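Local coordinates for protein putative transcriptional regulator (Bacillus cytotoxicus NVH 391-98, PDB 3K4H) that probably controls transcription as a LacI-type regulator whose effector-binding cleft holds a glycan of two glucose units, at residues 113-118 / 225-230; 125-130 / 160-165; 185-188 / 192-195; 251-256 / 272-277. All coordinates share one frame; numbering follows the deposited sequence.

Contact 1 of 4, residues 113-118 / 225-230. With GLC (alpha-D-glucopyranose), chain C; GLC (alpha-D-glucopyranose), chain B.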
loop_
_atom_site.group_PDB
_atom_site.type_symbol
_atom_site.label_atom_id
_atom_site.label_comp_id
_atom_site.label_asym_id
_atom_site.label_seq_id
_atom_site.Cartn_x
_atom_site.Cartn_y
_atom_site.Cartn_z
ATOM N N ASN A 113 -3.487 6.042 -2.991
ATOM C CA ASN A 113 -2.061 6.053 -3.128
ATOM C C ASN A 113 -1.467 5.690 -1.804
ATOM O O ASN A 113 -2.107 5.799 -0.831
ATOM C CB ASN A 113 -1.536 7.414 -3.436
ATOM C CG ASN A 113 -2.278 8.097 -4.457
ATOM O OD1 ASN A 113 -3.123 8.877 -4.173
ATOM N ND2 ASN A 113 -1.905 7.894 -5.658
ATOM N N ASP A 114 -0.231 5.263 -1.753
ATOM C CA ASP A 114 0.366 4.976 -0.459
ATOM C C ASP A 114 0.818 6.284 0.159
ATOM O O ASP A 114 2.025 6.600 0.198
ATOM C CB ASP A 114 1.538 4.015 -0.593
ATOM C CG ASP A 114 2.118 3.615 0.743
ATOM O OD1 ASP A 114 3.085 2.845 0.745
ATOM O OD2 ASP A 114 1.622 4.080 1.792
ATOM N N ASN A 115 -0.168 7.053 0.614
ATOM C CA ASN A 115 0.031 8.372 1.154
ATOM C C ASN A 115 0.985 8.411 2.337
ATOM O O ASN A 115 1.747 9.361 2.491
ATOM C CB ASN A 115 -1.312 8.930 1.553
ATOM C CG ASN A 115 -2.056 9.478 0.385
ATOM O OD1 ASN A 115 -1.475 10.200 -0.428
ATOM N ND2 ASN A 115 -3.339 9.135 0.265
ATOM N N TYR A 116 0.954 7.369 3.165
ATOM C CA TYR A 116 1.874 7.292 4.281
ATOM C C TYR A 116 3.294 7.355 3.766
ATOM O O TYR A 116 4.081 8.193 4.215
ATOM C CB TYR A 116 1.667 6.029 5.102
ATOM C CG TYR A 116 2.642 5.920 6.237
ATOM C CD1 TYR A 116 2.376 6.500 7.468
ATOM C CD2 TYR A 116 3.857 5.258 6.067
ATOM C CE1 TYR A 116 3.299 6.395 8.506
ATOM C CE2 TYR A 116 4.764 5.160 7.075
ATOM C CZ TYR A 116 4.482 5.725 8.285
ATOM O OH TYR A 116 5.412 5.612 9.272
ATOM N N THR A 117 3.615 6.495 2.810
ATOM C CA THR A 117 4.951 6.473 2.254
ATOM C C THR A 117 5.291 7.692 1.395
ATOM O O THR A 117 6.447 8.140 1.389
ATOM C CB THR A 117 5.193 5.183 1.482
ATOM O OG1 THR A 117 4.816 4.083 2.324
ATOM C CG2 THR A 117 6.663 5.051 1.110
ATOM N N ALA A 118 4.310 8.240 0.674
ATOM C CA ALA A 118 4.621 9.412 -0.136
ATOM C C ALA A 118 5.129 10.506 0.805
ATOM O O ALA A 118 6.202 11.056 0.562
ATOM C CB ALA A 118 3.447 9.861 -0.954
ATOM N N VAL A 225 7.091 21.703 -0.436
ATOM C CA VAL A 225 6.616 20.625 -1.284
ATOM C C VAL A 225 5.119 20.489 -1.057
ATOM O O VAL A 225 4.655 20.671 0.084
ATOM C CB VAL A 225 7.250 19.281 -0.963
ATOM C CG1 VAL A 225 6.779 18.260 -1.980
ATOM C CG2 VAL A 225 8.761 19.377 -0.998
ATOM N N SER A 226 4.370 20.162 -2.088
ATOM C CA SER A 226 2.944 19.980 -2.025
ATOM C C SER A 226 2.541 18.744 -2.780
ATOM O O SER A 226 3.341 18.034 -3.279
ATOM C CB SER A 226 2.228 21.170 -2.589
ATOM O OG SER A 226 1.342 20.760 -3.577
ATOM N N PHE A 227 1.265 18.493 -2.881
ATOM C CA PHE A 227 0.768 17.268 -3.446
ATOM C C PHE A 227 -0.210 17.494 -4.552
ATOM O O PHE A 227 -0.883 18.442 -4.570
ATOM C CB PHE A 227 0.011 16.513 -2.397
ATOM C CG PHE A 227 0.807 15.551 -1.653
ATOM C CD1 PHE A 227 0.831 14.265 -1.996
ATOM C CD2 PHE A 227 1.473 15.914 -0.552
ATOM C CE1 PHE A 227 1.553 13.396 -1.286
ATOM C CE2 PHE A 227 2.189 15.034 0.136
ATOM C CZ PHE A 227 2.226 13.789 -0.229
ATOM N N ASN A 228 -0.295 16.550 -5.456
ATOM C CA ASN A 228 -1.241 16.514 -6.551
ATOM C C ASN A 228 -0.935 17.054 -7.927
ATOM O O ASN A 228 -1.609 16.725 -8.823
ATOM C CB ASN A 228 -2.386 17.397 -6.132
ATOM C CG ASN A 228 -3.334 16.761 -5.184
ATOM O OD1 ASN A 228 -4.305 17.362 -4.814
ATOM N ND2 ASN A 228 -3.071 15.564 -4.790
ATOM N N ASN A 229 0.141 17.738 -8.175
ATOM C CA ASN A 229 0.424 18.065 -9.543
ATOM C C ASN A 229 -0.584 18.802 -10.377
ATOM O O ASN A 229 -0.786 18.491 -11.505
ATOM C CB ASN A 229 0.870 16.847 -10.271
ATOM C CG ASN A 229 1.594 17.168 -11.502
ATOM O OD1 ASN A 229 1.733 18.298 -11.864
ATOM N ND2 ASN A 229 2.050 16.173 -12.165
ATOM N N ALA A 230 -1.212 19.792 -9.824
ATOM C CA ALA A 230 -2.147 20.577 -10.563
ATOM C C ALA A 230 -1.462 21.321 -11.634
ATOM O O ALA A 230 -0.373 21.754 -11.496
ATOM C CB ALA A 230 -2.773 21.524 -9.703
HETATM C C1 GLC C . -8.505 12.025 -2.854
HETATM C C2 GLC C . -9.484 11.239 -2.007
HETATM C C3 GLC C . -8.692 10.660 -0.847
HETATM C C4 GLC C . -7.548 9.767 -1.363
HETATM C C5 GLC C . -6.700 10.514 -2.365
HETATM C C6 GLC C . -5.704 9.555 -2.971
HETATM O O2 GLC C . -10.476 12.119 -1.531
HETATM O O3 GLC C . -9.618 10.027 0.007
HETATM O O4 GLC C . -6.625 9.481 -0.362
HETATM O O5 GLC C . -7.503 11.148 -3.355
HETATM O O6 GLC C . -4.450 9.931 -2.468
HETATM C C1 GLC B . -7.693 17.210 -2.535
HETATM C C2 GLC B . -9.067 16.562 -2.482
HETATM C C3 GLC B . -8.987 15.255 -1.725
HETATM C C4 GLC B . -8.021 14.382 -2.506
HETATM C C5 GLC B . -6.620 14.988 -2.408
HETATM C C6 GLC B . -5.627 14.179 -3.263
HETATM O O1 GLC B . -7.413 17.784 -1.284
HETATM O O2 GLC B . -9.962 17.421 -1.818
HETATM O O3 GLC B . -10.277 14.690 -1.604
HETATM O O4 GLC B . -7.997 13.058 -2.018
HETATM O O5 GLC B . -6.624 16.332 -2.855
HETATM O O6 GLC B . -4.311 14.231 -2.762
#
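A118 CB approaches the edge of the F227 ring, close to the ring plane and 4.0 Å from CE1. This is the one apolar touch between 113-118 and 225-230, and a methyl suits it, being small enough to bring the first turn of helix 115-128 close to the end of strand 223-227. N115 OD1 meets the ring obliquely, 4.5 Å from F227 CE1; R149, which makes a cation-pi contact with F227, also donates to that oxygen.

N113 and N115 turn their amides to the sugar. N115 has its CG beside the backbone N (chi1 -81°), which brings ND2 to O6 of the chain C glucose at 3.1 Å, with an N-H...O angle of 161°. The same O6 donates to N113 OD1, though that pair is modelled too short for its length to be trusted. The amide of N113 is held at its other end as well, because ND2 bonds to the backbone oxygens of V245 and I274. An asparagine fits both places since it donates and accepts at once.

Behind them D114 is the N-cap of the helix: T117 N reaches D114 OD2 at 3.3 Å, and T117 OG1 donates to D114 OD1 at 2.6 Å, both from above the carboxylate plane. With N228 also lining the pocket, the arrangement is that of the sugar-binding cleft between the two lobes of a periplasmic-binding-protein-like fold.

Contact 2 of 4, residues 125-130 / 160-165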
loop_
_atom_site.group_PDB
_atom_site.type_symbol
_atom_site.label_atom_id
_atom_site.label_comp_id
_atom_site.label_asym_id
_atom_site.label_seq_id
_atom_site.Cartn_x
_atom_site.Cartn_y
_atom_site.Cartn_z
ATOM N N TYR A 125 13.172 13.552 1.930
ATOM C CA TYR A 125 13.736 14.479 0.952
ATOM C C TYR A 125 14.180 15.809 1.570
ATOM O O TYR A 125 15.345 16.211 1.403
ATOM C CB TYR A 125 12.783 14.678 -0.228
ATOM C CG TYR A 125 13.185 15.780 -1.173
ATOM C CD1 TYR A 125 14.476 15.845 -1.715
ATOM C CD2 TYR A 125 12.270 16.769 -1.535
ATOM C CE1 TYR A 125 14.837 16.882 -2.581
ATOM C CE2 TYR A 125 12.626 17.791 -2.389
ATOM C CZ TYR A 125 13.896 17.841 -2.905
ATOM O OH TYR A 125 14.200 18.862 -3.752
ATOM N N LEU A 126 13.280 16.462 2.311
ATOM C CA LEU A 126 13.604 17.698 3.010
ATOM C C LEU A 126 14.659 17.508 4.111
ATOM O O LEU A 126 15.520 18.381 4.338
ATOM C CB LEU A 126 12.343 18.328 3.595
ATOM C CG LEU A 126 11.207 18.759 2.652
ATOM C CD1 LEU A 126 9.986 19.091 3.430
ATOM C CD2 LEU A 126 11.604 19.938 1.831
ATOM N N ILE A 127 14.595 16.378 4.806
ATOM C CA ILE A 127 15.517 16.136 5.915
ATOM C C ILE A 127 16.909 15.922 5.341
ATOM O O ILE A 127 17.887 16.399 5.887
ATOM C CB ILE A 127 15.060 14.941 6.811
ATOM C CG1 ILE A 127 13.809 15.310 7.617
ATOM C CG2 ILE A 127 16.189 14.482 7.758
ATOM C CD1 ILE A 127 13.109 14.096 8.212
ATOM N N SER A 128 16.989 15.232 4.213
ATOM C CA SER A 128 18.274 15.049 3.549
ATOM C C SER A 128 18.801 16.400 3.069
ATOM O O SER A 128 19.992 16.535 2.860
ATOM C CB SER A 128 18.174 14.068 2.377
ATOM O OG SER A 128 17.620 14.693 1.215
ATOM N N LEU A 129 17.910 17.385 2.895
ATOM C CA LEU A 129 18.311 18.752 2.520
ATOM C C LEU A 129 18.818 19.583 3.693
ATOM O O LEU A 129 19.209 20.735 3.500
ATOM C CB LEU A 129 17.153 19.507 1.871
ATOM C CG LEU A 129 16.788 19.211 0.414
ATOM C CD1 LEU A 129 15.544 20.013 0.024
ATOM C CD2 LEU A 129 17.976 19.485 -0.534
ATOM N N GLY A 130 18.788 19.015 4.901
ATOM C CA GLY A 130 19.204 19.726 6.099
ATOM C C GLY A 130 18.157 20.547 6.837
ATOM O O GLY A 130 18.488 21.254 7.790
ATOM N N ALA A 160 14.417 10.524 12.504
ATOM C CA ALA A 160 15.683 11.226 12.340
ATOM C C ALA A 160 15.932 12.094 13.554
ATOM O O ALA A 160 16.806 12.962 13.523
ATOM C CB ALA A 160 15.668 12.068 11.087
ATOM N N ASP A 161 15.151 11.850 14.613
ATOM C CA ASP A 161 15.221 12.596 15.880
ATOM C C ASP A 161 15.006 14.093 15.720
ATOM O O ASP A 161 15.782 14.896 16.222
ATOM C CB ASP A 161 16.531 12.337 16.621
ATOM C CG ASP A 161 16.354 11.400 17.784
ATOM O OD1 ASP A 161 16.381 11.883 18.944
ATOM O OD2 ASP A 161 16.168 10.186 17.535
ATOM N N ILE A 162 13.941 14.458 15.027
ATOM C CA ILE A 162 13.639 15.842 14.792
ATOM C C ILE A 162 12.270 16.090 15.384
ATOM O O ILE A 162 11.345 15.316 15.168
ATOM C CB ILE A 162 13.667 16.159 13.292
ATOM C CG1 ILE A 162 15.094 16.025 12.758
ATOM C CG2 ILE A 162 13.169 17.547 13.045
ATOM C CD1 ILE A 162 15.213 15.983 11.252
ATOM N N VAL A 163 12.156 17.164 16.153
ATOM C CA VAL A 163 10.948 17.458 16.906
ATOM C C VAL A 163 9.907 18.018 15.954
ATOM O O VAL A 163 10.255 18.602 14.935
ATOM C CB VAL A 163 11.229 18.487 18.032
ATOM C CG1 VAL A 163 10.328 18.232 19.235
ATOM C CG2 VAL A 163 12.705 18.451 18.444
ATOM N N LEU A 164 8.633 17.828 16.277
ATOM C CA LEU A 164 7.547 18.348 15.452
ATOM C C LEU A 164 6.537 19.012 16.374
ATOM O O LEU A 164 5.564 18.378 16.792
ATOM C CB LEU A 164 6.855 17.235 14.676
ATOM C CG LEU A 164 5.946 17.572 13.492
ATOM C CD1 LEU A 164 4.901 16.472 13.346
ATOM C CD2 LEU A 164 5.256 18.893 13.535
ATOM N N PRO A 165 6.750 20.298 16.675
ATOM C CA PRO A 165 5.903 20.947 17.657
ATOM C C PRO A 165 4.480 21.099 17.133
ATOM O O PRO A 165 4.261 21.155 15.927
ATOM C CB PRO A 165 6.576 22.303 17.846
ATOM C CG PRO A 165 7.237 22.554 16.551
ATOM C CD PRO A 165 7.727 21.229 16.086
#
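I127 overlaps A160 and I162 with its CG2 branch, whose methyl lies 3.9 Å from I162 CD1 and 4.1 Å from A160 CB. The two isoleucines reach for each other tip to tip, and the contact joins two helix ends of an alpha/beta domain, each finished by a Schellman motif.

In both isoleucines CG1 lies beside the backbone N, opposite the carbonyl carbon (chi1 -70° in I127, -67° in I162). In I162 the long arm continues extended to CD1, which so arrives against both I127 CG2 and I127 CG1, 4.0 Å away. Branched, purely aliphatic side chains suit such a meeting, since they offer several methyls to a partly exposed apolar patch; A160, exposed, adds its single methyl, CB, against I127 CG2. On the inner side I127 also packs on L157 of helix 144-159 and on I134 of strand 134-138, which ties the patch to the core.

The helix ends beside the patch are shaped by residues with positive phi. D161 is the C-prime residue after helix 144-159, and I162 N bonds back to L157 O. G130 plays that part for helix 115-128, with a phi of 88° at which a CB would press on the carbonyl O of L129. G130 N bonds to I127 O at 2.9 Å, and two residues earlier S128 OG donates to Y125 O at 2.7 Å.

Contact 3 of 4, residues 185-188 / 192-195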
loop_
_atom_site.group_PDB
_atom_site.type_symbol
_atom_site.label_atom_id
_atom_site.label_comp_id
_atom_site.label_asym_id
_atom_site.label_seq_id
_atom_site.Cartn_x
_atom_site.Cartn_y
_atom_site.Cartn_z
ATOM N N GLU A 185 0.116 32.366 10.296
ATOM C CA GLU A 185 0.363 31.624 11.510
ATOM C C GLU A 185 1.817 31.184 11.644
ATOM O O GLU A 185 2.464 31.433 12.655
ATOM C CB GLU A 185 -0.533 30.401 11.528
ATOM C CG GLU A 185 -1.777 30.541 12.350
ATOM C CD GLU A 185 -2.066 29.277 13.139
ATOM O OE1 GLU A 185 -1.576 28.196 12.749
ATOM O OE2 GLU A 185 -2.785 29.364 14.157
ATOM N N LEU A 186 2.322 30.519 10.616
ATOM C CA LEU A 186 3.648 29.933 10.668
ATOM C C LEU A 186 4.753 30.978 10.709
ATOM O O LEU A 186 5.601 30.977 11.609
ATOM C CB LEU A 186 3.849 28.990 9.496
ATOM C CG LEU A 186 3.168 27.630 9.606
ATOM C CD1 LEU A 186 3.280 26.947 8.277
ATOM C CD2 LEU A 186 3.801 26.805 10.717
HETATM N N MSE A 187 4.724 31.883 9.744
HETATM C CA MSE A 187 5.704 32.954 9.682
HETATM C C MSE A 187 5.575 33.942 10.853
HETATM O O MSE A 187 6.470 34.745 11.091
HETATM C CB MSE A 187 5.630 33.641 8.322
HETATM C CG MSE A 187 6.679 33.163 7.338
HETATM SE SE MSE A 187 7.350 31.316 7.509
HETATM C CE MSE A 187 9.251 31.798 7.363
ATOM N N GLY A 188 4.486 33.827 11.607
ATOM C CA GLY A 188 4.236 34.678 12.764
ATOM C C GLY A 188 4.744 34.156 14.098
ATOM O O GLY A 188 4.627 34.838 15.105
ATOM N N PRO A 192 9.912 30.095 13.340
ATOM C CA PRO A 192 9.111 29.528 12.244
ATOM C C PRO A 192 9.776 28.336 11.562
ATOM O O PRO A 192 10.937 28.034 11.848
ATOM C CB PRO A 192 8.955 30.712 11.261
ATOM C CG PRO A 192 9.208 31.915 12.072
ATOM C CD PRO A 192 10.292 31.489 13.045
ATOM N N PRO A 193 9.049 27.650 10.666
ATOM C CA PRO A 193 9.685 26.542 9.976
ATOM C C PRO A 193 10.521 27.048 8.825
ATOM O O PRO A 193 10.283 28.151 8.344
ATOM C CB PRO A 193 8.489 25.766 9.417
ATOM C CG PRO A 193 7.406 26.795 9.225
ATOM C CD PRO A 193 7.625 27.817 10.287
ATOM N N THR A 194 11.478 26.251 8.366
ATOM C CA THR A 194 12.192 26.582 7.126
ATOM C C THR A 194 11.702 25.771 5.907
ATOM O O THR A 194 11.926 26.151 4.780
ATOM C CB THR A 194 13.719 26.438 7.281
ATOM O OG1 THR A 194 14.061 25.065 7.454
ATOM C CG2 THR A 194 14.217 27.196 8.467
ATOM N N ALA A 195 11.052 24.641 6.134
ATOM C CA ALA A 195 10.404 23.907 5.045
ATOM C C ALA A 195 8.940 23.689 5.432
ATOM O O ALA A 195 8.598 23.723 6.632
ATOM C CB ALA A 195 11.117 22.572 4.762
#
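The backbone O of L186 is bordered by proline carbons: P192 CB lies 3.4 Å away, P192 CG 3.8 Å and P193 CD 4.0 Å. These are van der Waals contacts, made at the last turn of helix 176-187, where the chain doubles back.

The side chain of L186 crosses the P193 ring at about a right angle. Its CG sits beside the backbone N (chi1 -77°), and from there the CD2 branch comes within 3.9 Å of P193 CG. The pair is buried against A135 of strand 134-138, where a leucine and a compact, rigid proline ring pack well without polar groups to satisfy.

The selenomethionine M187 starts out away from 192-195, yet its chain bends at chi2 and chi3 and returns, so that CE stands 4.1 Å from P192 CB and 3.9 Å from P193 O. A long flexible side chain suits this detour, which also carries it onto F216 and V222. Two successive prolines stiffen the return toward strand 195-198, while T194 OG1 bonds to H131 ND1. The whole is the helix-to-strand turn of a beta-alpha-beta crossover, leading from strand 169-171 through helix 176-187 to strand 195-198.

Contact 4 of 4, residues 251-256 / 272-277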
loop_
_atom_site.group_PDB
_atom_site.type_symbol
_atom_site.label_atom_id
_atom_site.label_comp_id
_atom_site.label_asym_id
_atom_site.label_seq_id
_atom_site.Cartn_x
_atom_site.Cartn_y
_atom_site.Cartn_z
ATOM N N GLY A 251 -9.082 7.517 -10.581
ATOM C CA GLY A 251 -10.472 7.561 -11.021
ATOM C C GLY A 251 -10.828 6.356 -11.857
ATOM O O GLY A 251 -11.850 5.707 -11.632
ATOM N N TYR A 252 -9.947 6.039 -12.797
ATOM C CA TYR A 252 -10.194 5.024 -13.789
ATOM C C TYR A 252 -10.291 3.707 -13.059
ATOM O O TYR A 252 -11.268 2.963 -13.195
ATOM C CB TYR A 252 -9.013 5.004 -14.727
ATOM C CG TYR A 252 -9.141 4.091 -15.913
ATOM C CD1 TYR A 252 -9.560 4.591 -17.143
ATOM C CD2 TYR A 252 -8.814 2.738 -15.827
ATOM C CE1 TYR A 252 -9.662 3.766 -18.261
ATOM C CE2 TYR A 252 -8.935 1.902 -16.937
ATOM C CZ TYR A 252 -9.350 2.434 -18.148
ATOM O OH TYR A 252 -9.448 1.658 -19.267
ATOM N N GLU A 253 -9.269 3.445 -12.256
ATOM C CA GLU A 253 -9.223 2.259 -11.456
ATOM C C GLU A 253 -10.377 2.170 -10.433
ATOM O O GLU A 253 -10.917 1.088 -10.218
ATOM C CB GLU A 253 -7.841 2.104 -10.815
ATOM C CG GLU A 253 -7.332 0.652 -10.911
ATOM C CD GLU A 253 -6.980 0.233 -12.328
ATOM O OE1 GLU A 253 -6.410 1.058 -13.068
ATOM O OE2 GLU A 253 -7.261 -0.923 -12.712
ATOM N N ALA A 254 -10.797 3.286 -9.841
ATOM C CA ALA A 254 -11.959 3.207 -8.949
ATOM C C ALA A 254 -13.186 2.671 -9.692
ATOM O O ALA A 254 -13.791 1.700 -9.240
ATOM C CB ALA A 254 -12.249 4.491 -8.314
ATOM N N ALA A 255 -13.495 3.248 -10.862
ATOM C CA ALA A 255 -14.659 2.849 -11.670
ATOM C C ALA A 255 -14.583 1.398 -12.132
ATOM O O ALA A 255 -15.587 0.678 -12.132
ATOM C CB ALA A 255 -14.821 3.768 -12.850
ATOM N N LYS A 256 -13.389 0.970 -12.526
ATOM C CA LYS A 256 -13.168 -0.405 -12.961
ATOM C C LYS A 256 -13.424 -1.369 -11.807
ATOM O O LYS A 256 -13.968 -2.442 -12.001
ATOM C CB LYS A 256 -11.745 -0.556 -13.474
ATOM C CG LYS A 256 -11.399 -1.885 -14.065
ATOM C CD LYS A 256 -9.956 -1.916 -14.409
ATOM C CE LYS A 256 -9.784 -2.792 -15.587
ATOM N NZ LYS A 256 -8.354 -2.871 -15.897
ATOM N N ILE A 272 -6.495 -1.123 -4.015
ATOM C CA ILE A 272 -5.663 -0.890 -5.208
ATOM C C ILE A 272 -4.766 0.326 -5.015
ATOM O O ILE A 272 -5.256 1.426 -4.802
ATOM C CB ILE A 272 -6.533 -0.721 -6.483
ATOM C CG1 ILE A 272 -7.420 -1.964 -6.642
ATOM C CG2 ILE A 272 -5.670 -0.526 -7.695
ATOM C CD1 ILE A 272 -8.218 -2.088 -7.945
ATOM N N ILE A 273 -3.452 0.141 -5.081
ATOM C CA ILE A 273 -2.533 1.242 -4.800
ATOM C C ILE A 273 -1.914 1.781 -6.084
ATOM O O ILE A 273 -1.167 1.061 -6.767
ATOM C CB ILE A 273 -1.433 0.836 -3.793
ATOM C CG1 ILE A 273 -2.044 0.353 -2.477
ATOM C CG2 ILE A 273 -0.467 1.992 -3.529
ATOM C CD1 ILE A 273 -3.039 1.300 -1.828
ATOM N N ILE A 274 -2.222 3.036 -6.402
ATOM C CA ILE A 274 -1.743 3.687 -7.619
ATOM C C ILE A 274 -0.436 4.409 -7.283
ATOM O O ILE A 274 -0.354 5.101 -6.266
ATOM C CB ILE A 274 -2.827 4.692 -8.151
ATOM C CG1 ILE A 274 -3.792 4.042 -9.149
ATOM C CG2 ILE A 274 -2.207 5.882 -8.846
ATOM C CD1 ILE A 274 -4.705 2.997 -8.577
ATOM N N PRO A 275 0.594 4.280 -8.132
ATOM C CA PRO A 275 1.868 4.913 -7.822
ATOM C C PRO A 275 1.814 6.425 -7.802
ATOM O O PRO A 275 1.070 7.059 -8.571
ATOM C CB PRO A 275 2.765 4.493 -8.974
ATOM C CG PRO A 275 2.097 3.324 -9.591
ATOM C CD PRO A 275 0.637 3.627 -9.440
ATOM N N HIS A 276 2.637 6.984 -6.924
ATOM C CA HIS A 276 2.871 8.410 -6.834
ATOM C C HIS A 276 4.305 8.701 -7.272
ATOM O O HIS A 276 5.105 7.788 -7.381
ATOM C CB HIS A 276 2.668 8.857 -5.397
ATOM C CG HIS A 276 3.665 8.274 -4.442
ATOM N ND1 HIS A 276 3.485 7.046 -3.840
ATOM C CD2 HIS A 276 4.850 8.751 -3.988
ATOM C CE1 HIS A 276 4.513 6.794 -3.049
ATOM N NE2 HIS A 276 5.353 7.812 -3.119
ATOM N N LYS A 277 4.622 9.968 -7.529
ATOM C CA LYS A 277 5.966 10.385 -7.922
ATOM C C LYS A 277 6.253 11.774 -7.376
ATOM O O LYS A 277 5.507 12.714 -7.620
ATOM C CB LYS A 277 6.060 10.447 -9.435
ATOM C CG LYS A 277 7.378 10.003 -9.967
ATOM C CD LYS A 277 7.671 10.702 -11.277
ATOM C CE LYS A 277 8.944 10.150 -11.932
ATOM N NZ LYS A 277 8.475 9.197 -12.972
#
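This is buried packing of a helix on the outermost strand of this chain's own parallel sheet: E253 of helix 247-264 lies against I272 and I274, in the segment that carries strand 271-273 and runs on toward the other lobe. The glutamate takes part through its hydrocarbon portion. E253 CG is 3.8 Å from I272 CG2 and 4.1 Å from I272 CD1, the two side chains crossing at about a right angle, while E253 CB touches I274 CD1 at 4.0 Å.

The isoleucines thus work as a pair, alternate residues of an extended chain whose side chains fall on the same helix-facing side. With CG1 beside the backbone N (chi1 -56°), I272 has its CG2 anti to that N, against the glutamate.

A bend at chi2 (70°) turns the E253 carboxylate off the apolar surface. OE2 then forms a salt bridge with K270 of the second subunit, and has K256 NZ at 3.9 Å, a long ion pair; K256 in turn binds D260 of that subunit. A glutamate suits the site because its methylenes can pack while its charge serves the interface.

I273, between the two, pairs antiparallel with a strand of the second subunit, continuing the sheet across the dimer. Within the chain, I272 and I274 bond through their backbones to strand 110-112, and on a neighbouring flank of helix 247-264 Y252 meets F38 of helix 27-41 edge to face.

Overall arrangement
Contacts 1 and 4 are buried and central, 13 Å apart between centres, and meet directly: A118 packs on H276, and D114 N lies against I273 CG2. Contact 1 has one slight apolar touch between its segments, with its amides turned to the sugar, whereas contact 4 combines aliphatic packing with ion pairs to the second subunit. Contacts 2 and 3 lie farther out in one lobe, each about 23 Å from the chain centre; both are apolar across their segments, but contact 2 is a surface contact and contact 3 is partly buried. Helix 115-128 serves contact 1 with its first turn and contact 2 with its last. L126 bridges further, touching V225 of contact 1 and A195 of contact 3.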